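Side-chain contacts in Rev protein (Borrelia burgdorferi, PDB 5EQZ), which is of unknown function but is probably a plasmid-encoded lipoprotein built as an elongated, all-helical bundle: residues K14-L19 with A55-K60; N84-I89 with W102-L107. All blocks are in the same frame, centred on the assembly; numbering follows the deposited sequence. Where two conformers were deposited one is given.

Interaction 1: residues K14-L19 with A55-K60; sequences KEIDSL and AELKEK
Lys60 reaches across to Asp17 in a salt bridge, with NZ of Lys60 3.0 Å from Asp17 OD1. The accompanying hydrogen bond is weak, and Asp17 OD2 stays farther off, 4.1 Å from Lys60 NZ, so one carboxylate oxygen does most of the work. The lysine chain gets there by bending twice near its end (chi3 95°, chi4 64°), which also brings its CE close to OD1. Both residues are partly exposed.

The two helices, 10-24 and the start of the long 55-88, run nearly parallel here, their local axes 22° apart and 10.4 Å at closest approach. With helix 32-48 they form one end of a helical bundle: Leu45 of that helix also packs on Ile16, and Leu49 just beyond it touches both Ile16 and Leu57.

The apolar part belongs to Ile16, which splits its two branches between two residues about one helical turn apart. Ile16 CD1, at the end of the extended CG1 branch, meets Leu57 CG at 4.0 Å, the two side chains crossing almost at right angles. Ile16 CG2, anti to the backbone N, lies 3.9 Å from Lys60 CB, close to the same residue's carbonyl oxygen.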
ATOM      1  N   LYS A  14      -7.407   3.345  23.842  1.00 20.26           N
ATOM      2  CA  LYS A  14      -8.292   2.565  22.976  1.00 20.66           C
ATOM      3  C   LYS A  14      -8.265   3.083  21.544  1.00 21.79           C
ATOM      4  O   LYS A  14      -8.283   2.288  20.589  1.00 22.03           O
ATOM      5  CB  LYS A  14      -9.717   2.569  23.531  1.00 22.69           C
ATOM      6  CG  LYS A  14      -9.883   1.807  24.826  1.00 21.58           C
ATOM      7  CD  LYS A  14     -11.357   1.748  25.217  1.00 23.69           C
ATOM      8  CE  LYS A  14     -11.510   1.097  26.562  1.00 22.70           C
ATOM      9  NZ  LYS A  14     -12.809   1.395  27.206  1.00 28.06           N
ATOM     10  N   GLU A  15      -8.196   4.407  21.376  1.00 22.64           N
ATOM     11  CA  GLU A  15      -8.087   4.978  20.036  1.00 24.01           C
ATOM     12  C   GLU A  15      -6.851   4.455  19.327  1.00 19.33           C
ATOM     13  O   GLU A  15      -6.914   4.031  18.168  1.00 23.13           O
ATOM     14  CB  GLU A  15      -8.035   6.502  20.103  1.00 28.99           C
ATOM     15  CG  GLU A  15      -9.279   7.169  20.636  1.00 35.28           C
ATOM     16  CD  GLU A  15      -9.190   8.684  20.544  1.00 41.99           C
ATOM     17  OE1 GLU A  15      -8.470   9.306  21.360  1.00 38.35           O
ATOM     18  OE2 GLU A  15      -9.828   9.254  19.634  1.00 46.43           O
ATOM     19  N   ILE A  16      -5.715   4.481  20.014  1.00 19.24           N
ATOM     20  CA  ILE A  16      -4.468   4.011  19.428  1.00 19.30           C
ATOM     21  C   ILE A  16      -4.571   2.531  19.088  1.00 19.12           C
ATOM     22  O   ILE A  16      -4.192   2.112  17.987  1.00 17.99           O
ATOM     23  CB  ILE A  16      -3.286   4.295  20.372  1.00 22.96           C
ATOM     24  CG1 ILE A  16      -3.141   5.799  20.608  1.00 22.32           C
ATOM     25  CG2 ILE A  16      -1.988   3.713  19.810  1.00 22.13           C
ATOM     26  CD1 ILE A  16      -2.199   6.119  21.735  1.00 25.07           C
ATOM     27  N   ASP A  17      -5.102   1.724  20.018  1.00 18.05           N
ATOM     28  CA  ASP A  17      -5.198   0.278  19.801  1.00 17.70           C
ATOM     29  C   ASP A  17      -5.999  -0.040  18.547  1.00 20.16           C
ATOM     30  O   ASP A  17      -5.601  -0.890  17.745  1.00 21.81           O
ATOM     31  CB  ASP A  17      -5.877  -0.411  20.984  1.00 15.04           C
ATOM     32  CG  ASP A  17      -5.027  -0.445  22.241  1.00 19.34           C
ATOM     33  OD1 ASP A  17      -3.811  -0.152  22.206  1.00 21.31           O
ATOM     34  OD2 ASP A  17      -5.612  -0.802  23.278  1.00 21.75           O
ATOM     35  N   SER A  18      -7.162   0.594  18.406  1.00 21.00           N
ATOM     36  CA  SER A  18      -8.033   0.314  17.265  0.61 23.66           C
ATOM     37  C   SER A  18      -7.329   0.647  15.957  1.00 21.12           C
ATOM     38  O   SER A  18      -7.363  -0.138  15.003  1.00 19.72           O
ATOM     39  CB  SER A  18      -9.331   1.109  17.398  0.61 25.81           C
ATOM     40  OG  SER A  18     -10.196   0.866  16.300  0.61 23.91           O
ATOM     41  N   LEU A  19      -6.681   1.808  15.896  1.00 16.67           N
ATOM     42  CA  LEU A  19      -5.943   2.171  14.692  1.00 18.87           C
ATOM     43  C   LEU A  19      -4.775   1.220  14.457  1.00 18.45           C
ATOM     44  O   LEU A  19      -4.487   0.861  13.304  1.00 18.46           O
ATOM     45  CB  LEU A  19      -5.476   3.621  14.798  1.00 21.23           C
ATOM     46  CG  LEU A  19      -4.883   4.286  13.563  1.00 20.26           C
ATOM     47  CD1 LEU A  19      -5.782   4.068  12.342  1.00 22.02           C
ATOM     48  CD2 LEU A  19      -4.704   5.788  13.840  1.00 22.87           C
ATOM     49  N   ALA A  55       3.951   7.502  29.806  1.00 36.40           N
ATOM     50  CA  ALA A  55       4.981   6.739  29.099  1.00 38.73           C
ATOM     51  C   ALA A  55       4.368   5.635  28.248  1.00 35.58           C
ATOM     52  O   ALA A  55       4.806   5.398  27.112  1.00 33.46           O
ATOM     53  CB  ALA A  55       5.975   6.147  30.095  1.00 43.30           C
ATOM     54  N   GLU A  56       3.359   4.942  28.784  1.00 36.29           N
ATOM     55  CA  GLU A  56       2.726   3.858  28.040  1.00 36.72           C
ATOM     56  C   GLU A  56       2.035   4.395  26.800  1.00 33.20           C
ATOM     57  O   GLU A  56       2.118   3.795  25.723  1.00 30.27           O
ATOM     58  CB  GLU A  56       1.721   3.114  28.925  1.00 40.91           C
ATOM     59  CG  GLU A  56       2.327   2.348  30.111  1.00 46.98           C
ATOM     60  CD  GLU A  56       2.971   3.244  31.167  1.00 52.54           C
ATOM     61  OE1 GLU A  56       2.387   4.299  31.509  1.00 50.41           O
ATOM     62  OE2 GLU A  56       4.064   2.885  31.661  1.00 57.01           O
ATOM     63  N   LEU A  57       1.365   5.540  26.928  1.00 29.80           N
ATOM     64  CA  LEU A  57       0.685   6.123  25.782  1.00 26.53           C
ATOM     65  C   LEU A  57       1.678   6.543  24.705  1.00 25.29           C
ATOM     66  O   LEU A  57       1.434   6.315  23.511  1.00 23.69           O
ATOM     67  CB  LEU A  57      -0.171   7.308  26.230  1.00 28.80           C
ATOM     68  CG  LEU A  57      -1.032   7.920  25.123  1.00 28.28           C
ATOM     69  CD1 LEU A  57      -2.390   8.293  25.645  1.00 30.18           C
ATOM     70  CD2 LEU A  57      -0.348   9.131  24.525  1.00 29.34           C
ATOM     71  N   LYS A  58       2.783   7.184  25.100  1.00 27.21           N
ATOM     72  CA  LYS A  58       3.796   7.595  24.126  1.00 25.77           C
ATOM     73  C   LYS A  58       4.404   6.385  23.426  1.00 26.88           C
ATOM     74  O   LYS A  58       4.629   6.407  22.207  1.00 23.48           O
ATOM     75  CB  LYS A  58       4.886   8.428  24.819  1.00 29.45           C
ATOM     76  N   GLU A  59       4.682   5.317  24.177  1.00 27.27           N
ATOM     77  CA  GLU A  59       5.223   4.112  23.553  1.00 30.26           C
ATOM     78  C   GLU A  59       4.224   3.504  22.571  1.00 26.51           C
ATOM     79  O   GLU A  59       4.606   3.055  21.476  1.00 25.97           O
ATOM     80  CB  GLU A  59       5.621   3.104  24.630  1.00 34.95           C
ATOM     81  CG  GLU A  59       5.753   1.685  24.110  1.00 43.13           C
ATOM     82  CD  GLU A  59       6.749   0.868  24.891  1.00 54.17           C
ATOM     83  OE1 GLU A  59       7.237  -0.146  24.340  1.00 59.10           O
ATOM     84  OE2 GLU A  59       7.050   1.239  26.048  1.00 57.54           O
ATOM     85  N   LYS A  60       2.932   3.503  22.929  1.00 22.36           N
ATOM     86  CA  LYS A  60       1.921   2.966  22.020  1.00 22.81           C
ATOM     87  C   LYS A  60       1.861   3.758  20.721  1.00 23.58           C
ATOM     88  O   LYS A  60       1.726   3.179  19.633  1.00 20.71           O
ATOM     89  CB  LYS A  60       0.552   2.947  22.700  1.00 22.71           C
ATOM     90  CG  LYS A  60       0.439   1.883  23.769  1.00 24.61           C
ATOM     91  CD  LYS A  60      -0.785   2.069  24.654  1.00 26.18           C
ATOM     92  CE  LYS A  60      -1.957   1.251  24.190  1.00 26.14           C
ATOM     93  NZ  LYS A  60      -1.683  -0.228  24.268  1.00 23.37           N
TER

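Interaction 2: residues N84-I89 with W102-L107; sequences NTIENI and WSEAKL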
ATOM      1  N   ASN A  84       8.824  -3.481 -12.025  1.00 35.66           N
ATOM      2  CA  ASN A  84      10.033  -3.956 -12.683  1.00 38.34           C
ATOM      3  C   ASN A  84       9.767  -5.250 -13.446  1.00 38.61           C
ATOM      4  O   ASN A  84      10.112  -5.374 -14.631  1.00 38.86           O
ATOM      5  CB  ASN A  84      11.128  -4.147 -11.636  1.00 43.05           C
ATOM      6  CG  ASN A  84      12.426  -4.589 -12.246  1.00 51.99           C
ATOM      7  OD1 ASN A  84      13.115  -3.802 -12.895  1.00 56.55           O
ATOM      8  ND2 ASN A  84      12.770  -5.857 -12.052  1.00 54.36           N
ATOM      9  N   THR A  85       9.150  -6.228 -12.779  1.00 35.95           N
ATOM     10  CA  THR A  85       8.812  -7.496 -13.423  1.00 36.40           C
ATOM     11  C   THR A  85       7.978  -7.287 -14.678  1.00 36.07           C
ATOM     12  O   THR A  85       8.284  -7.849 -15.733  1.00 34.76           O
ATOM     13  CB  THR A  85       8.058  -8.393 -12.443  1.00 35.33           C
ATOM     14  OG1 THR A  85       8.911  -8.682 -11.327  1.00 36.60           O
ATOM     15  CG2 THR A  85       7.647  -9.691 -13.124  1.00 33.49           C
ATOM     16  N   ILE A  86       6.906  -6.496 -14.581  1.00 35.70           N
ATOM     17  CA  ILE A  86       6.037  -6.290 -15.743  1.00 32.69           C
ATOM     18  C   ILE A  86       6.818  -5.662 -16.885  1.00 34.26           C
ATOM     19  O   ILE A  86       6.702  -6.081 -18.044  1.00 35.67           O
ATOM     20  CB  ILE A  86       4.820  -5.429 -15.357  1.00 31.39           C
ATOM     21  CG1 ILE A  86       3.879  -6.204 -14.425  1.00 30.08           C
ATOM     22  CG2 ILE A  86       4.101  -4.914 -16.590  1.00 33.72           C
ATOM     23  CD1 ILE A  86       2.777  -5.342 -13.821  1.00 26.84           C
ATOM     24  N   GLU A  87       7.640  -4.655 -16.577  1.00 36.76           N
ATOM     25  CA  GLU A  87       8.430  -4.009 -17.624  1.00 41.83           C
ATOM     26  C   GLU A  87       9.369  -4.983 -18.313  1.00 41.67           C
ATOM     27  O   GLU A  87       9.595  -4.875 -19.526  1.00 42.97           O
ATOM     28  CB  GLU A  87       9.231  -2.848 -17.041  1.00 42.03           C
ATOM     29  CG  GLU A  87       8.407  -1.629 -16.705  1.00 46.08           C
ATOM     30  CD  GLU A  87       9.243  -0.540 -16.082  1.00 50.83           C
ATOM     31  OE1 GLU A  87      10.319  -0.859 -15.528  1.00 51.81           O
ATOM     32  OE2 GLU A  87       8.825   0.634 -16.154  1.00 53.78           O
ATOM     33  N   ASN A  88       9.923  -5.938 -17.572  1.00 41.41           N
ATOM     34  CA  ASN A  88      10.942  -6.829 -18.114  1.00 45.48           C
ATOM     35  C   ASN A  88      10.386  -8.071 -18.801  1.00 44.25           C
ATOM     36  O   ASN A  88      11.173  -8.864 -19.329  1.00 50.21           O
ATOM     37  CB  ASN A  88      11.908  -7.253 -17.015  1.00 48.90           C
ATOM     38  CG  ASN A  88      12.799  -6.119 -16.563  1.00 55.06           C
ATOM     39  OD1 ASN A  88      13.607  -6.284 -15.654  1.00 60.88           O
ATOM     40  ND2 ASN A  88      12.672  -4.968 -17.202  1.00 55.76           N
ATOM     41  N   ILE A  89       9.070  -8.279 -18.801  1.00 38.98           N
ATOM     42  CA  ILE A  89       8.506  -9.376 -19.581  1.00 42.75           C
ATOM     43  C   ILE A  89       8.783  -9.124 -21.058  1.00 45.61           C
ATOM     44  O   ILE A  89       8.594  -8.012 -21.564  1.00 44.64           O
ATOM     45  CB  ILE A  89       7.004  -9.526 -19.297  1.00 35.64           C
ATOM     46  CG1 ILE A  89       6.775  -9.972 -17.848  1.00 33.78           C
ATOM     47  CG2 ILE A  89       6.377 -10.506 -20.287  1.00 41.03           C
ATOM     48  CD1 ILE A  89       5.331  -9.942 -17.422  1.00 33.89           C
ATOM     49  N   TRP A 102      -1.205  -9.461 -15.765  1.00 19.72           N
ATOM     50  CA  TRP A 102      -2.441  -9.369 -14.999  1.00 22.08           C
ATOM     51  C   TRP A 102      -2.224  -9.780 -13.543  1.00 20.08           C
ATOM     52  O   TRP A 102      -2.654  -9.081 -12.614  1.00 21.07           O
ATOM     53  CB  TRP A 102      -3.504 -10.237 -15.668  1.00 20.82           C
ATOM     54  CG  TRP A 102      -4.737 -10.375 -14.876  1.00 20.70           C
ATOM     55  CD1 TRP A 102      -5.785  -9.498 -14.819  1.00 22.11           C
ATOM     56  CD2 TRP A 102      -5.071 -11.463 -14.009  1.00 26.56           C
ATOM     57  NE1 TRP A 102      -6.755  -9.978 -13.969  1.00 26.77           N
ATOM     58  CE2 TRP A 102      -6.340 -11.182 -13.459  1.00 27.96           C
ATOM     59  CE3 TRP A 102      -4.419 -12.647 -13.642  1.00 29.43           C
ATOM     60  CZ2 TRP A 102      -6.968 -12.046 -12.556  1.00 31.08           C
ATOM     61  CZ3 TRP A 102      -5.043 -13.499 -12.751  1.00 31.30           C
ATOM     62  CH2 TRP A 102      -6.303 -13.197 -12.219  1.00 32.43           C
ATOM     63  N   SER A 103      -1.544 -10.906 -13.321  1.00 20.19           N
ATOM     64  CA  SER A 103      -1.417 -11.424 -11.961  1.00 21.96           C
ATOM     65  C   SER A 103      -0.443 -10.591 -11.133  1.00 22.41           C
ATOM     66  O   SER A 103      -0.653 -10.408  -9.926  1.00 20.30           O
ATOM     67  CB  SER A 103      -0.982 -12.884 -11.987  1.00 29.89           C
ATOM     68  OG  SER A 103       0.382 -12.992 -12.332  1.00 34.28           O
ATOM     69  N   GLU A 104       0.629 -10.082 -11.755  1.00 22.88           N
ATOM     70  CA  GLU A 104       1.573  -9.225 -11.031  1.00 23.60           C
ATOM     71  C   GLU A 104       0.898  -7.941 -10.575  1.00 22.38           C
ATOM     72  O   GLU A 104       1.125  -7.461  -9.451  1.00 21.59           O
ATOM     73  CB  GLU A 104       2.775  -8.899 -11.919  1.00 24.59           C
ATOM     74  CG  GLU A 104       3.745 -10.045 -12.134  1.00 28.53           C
ATOM     75  CD  GLU A 104       4.531 -10.402 -10.893  1.00 33.74           C
ATOM     76  OE1 GLU A 104       4.735 -11.606 -10.651  1.00 38.47           O
ATOM     77  OE2 GLU A 104       4.940  -9.483 -10.149  1.00 34.56           O
ATOM     78  N   ALA A 105       0.076  -7.355 -11.441  1.00 20.62           N
ATOM     79  CA  ALA A 105      -0.670  -6.172 -11.040  1.00 19.51           C
ATOM     80  C   ALA A 105      -1.650  -6.509  -9.929  1.00 19.37           C
ATOM     81  O   ALA A 105      -1.761  -5.767  -8.943  1.00 18.46           O
ATOM     82  CB  ALA A 105      -1.397  -5.573 -12.246  1.00 20.36           C
ATOM     83  N   LYS A 106      -2.365  -7.631 -10.068  1.00 15.94           N
ATOM     84  CA  LYS A 106      -3.376  -8.000  -9.080  1.00 18.21           C
ATOM     85  C   LYS A 106      -2.753  -8.182  -7.702  1.00 21.18           C
ATOM     86  O   LYS A 106      -3.345  -7.781  -6.687  1.00 20.74           O
ATOM     87  CB  LYS A 106      -4.101  -9.271  -9.527  1.00 20.01           C
ATOM     88  CG  LYS A 106      -5.109  -9.797  -8.535  1.00 26.10           C
ATOM     89  CD  LYS A 106      -6.031 -10.845  -9.160  1.00 31.79           C
ATOM     90  CE  LYS A 106      -6.837 -11.573  -8.083  1.00 38.27           C
ATOM     91  NZ  LYS A 106      -7.400 -12.869  -8.565  1.00 42.81           N
ATOM     92  N   LEU A 107      -1.544  -8.756  -7.646  1.00 20.96           N
ATOM     93  CA  LEU A 107      -0.863  -8.959  -6.365  1.00 22.98           C
ATOM     94  C   LEU A 107      -0.595  -7.656  -5.616  1.00 20.35           C
ATOM     95  O   LEU A 107      -0.474  -7.678  -4.383  1.00 22.27           O
ATOM     96  CB  LEU A 107       0.456  -9.708  -6.586  1.00 25.58           C
ATOM     97  CG  LEU A 107       0.295 -11.205  -6.872  1.00 32.27           C
ATOM     98  CD1 LEU A 107       1.649 -11.852  -7.147  1.00 34.26           C
ATOM     99  CD2 LEU A 107      -0.419 -11.904  -5.719  1.00 35.62           C
TER
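An antiparallel helical hairpin brings these residues together: Ile86 and Thr85, near the C-terminal end of helix 55-88, meet Glu104 on helix 95-107, which folds back after a short connection. The local axes run at 167° to each other and come within 9.9 Å.

Glu104 carries most of its side of the contact, and does so by van der Waals contact, mainly through CB, CG and CD. Glu104 CB rests 3.8 Å from Ile86 CG1, and the two side chains run antiparallel alongside one another. Ile86 sends its CG1 branch out beside its own backbone N (chi1 -69°), then extends it past Glu104 CB to the backbone of the next residue, Ile86 CD1 lying 4.1 Å from Ala105 N. The methyl of Ala105 lies a little farther off, its CB in a loose apolar contact with Ile86 CD1 at 4.5 Å. Ile86 is buried, and Ala130 and Ile134 of helix 122-142 also pack on it.

Beyond CB the glutamate chain folds at chi2 (-70°), and the Glu104 and Thr85 side chains cross at about a right angle. No hydrogen bond joins the two residues: Thr85 OG1 bonds to the carbonyl oxygen of Ala81 in its own helix, and Glu104 OE1 makes a salt bridge with Lys100. What Thr85 offers across the interface is its methyl, CG2, 3.9 Å from Glu104 CD.

In the fold
From the N terminus, helix 10-24 comes first. Helix 32-48 follows, and interaction 1 closes a 35-residue excursion when the start of helix 55-88 returns beside residues 14-19. The long helix then carries the chain to the other side of the molecule's centre. There the chain turns, and interaction 2 closes a much shorter loop of 12 residues as helix 95-107 doubles back. The two closures are in series, neither nested nor crossed, with about 38 Å between their centres. Helix 55-88 is common to both: its beginning is tied to helix 10-24, its end to helix 95-107, with helix 122-142 packing alongside.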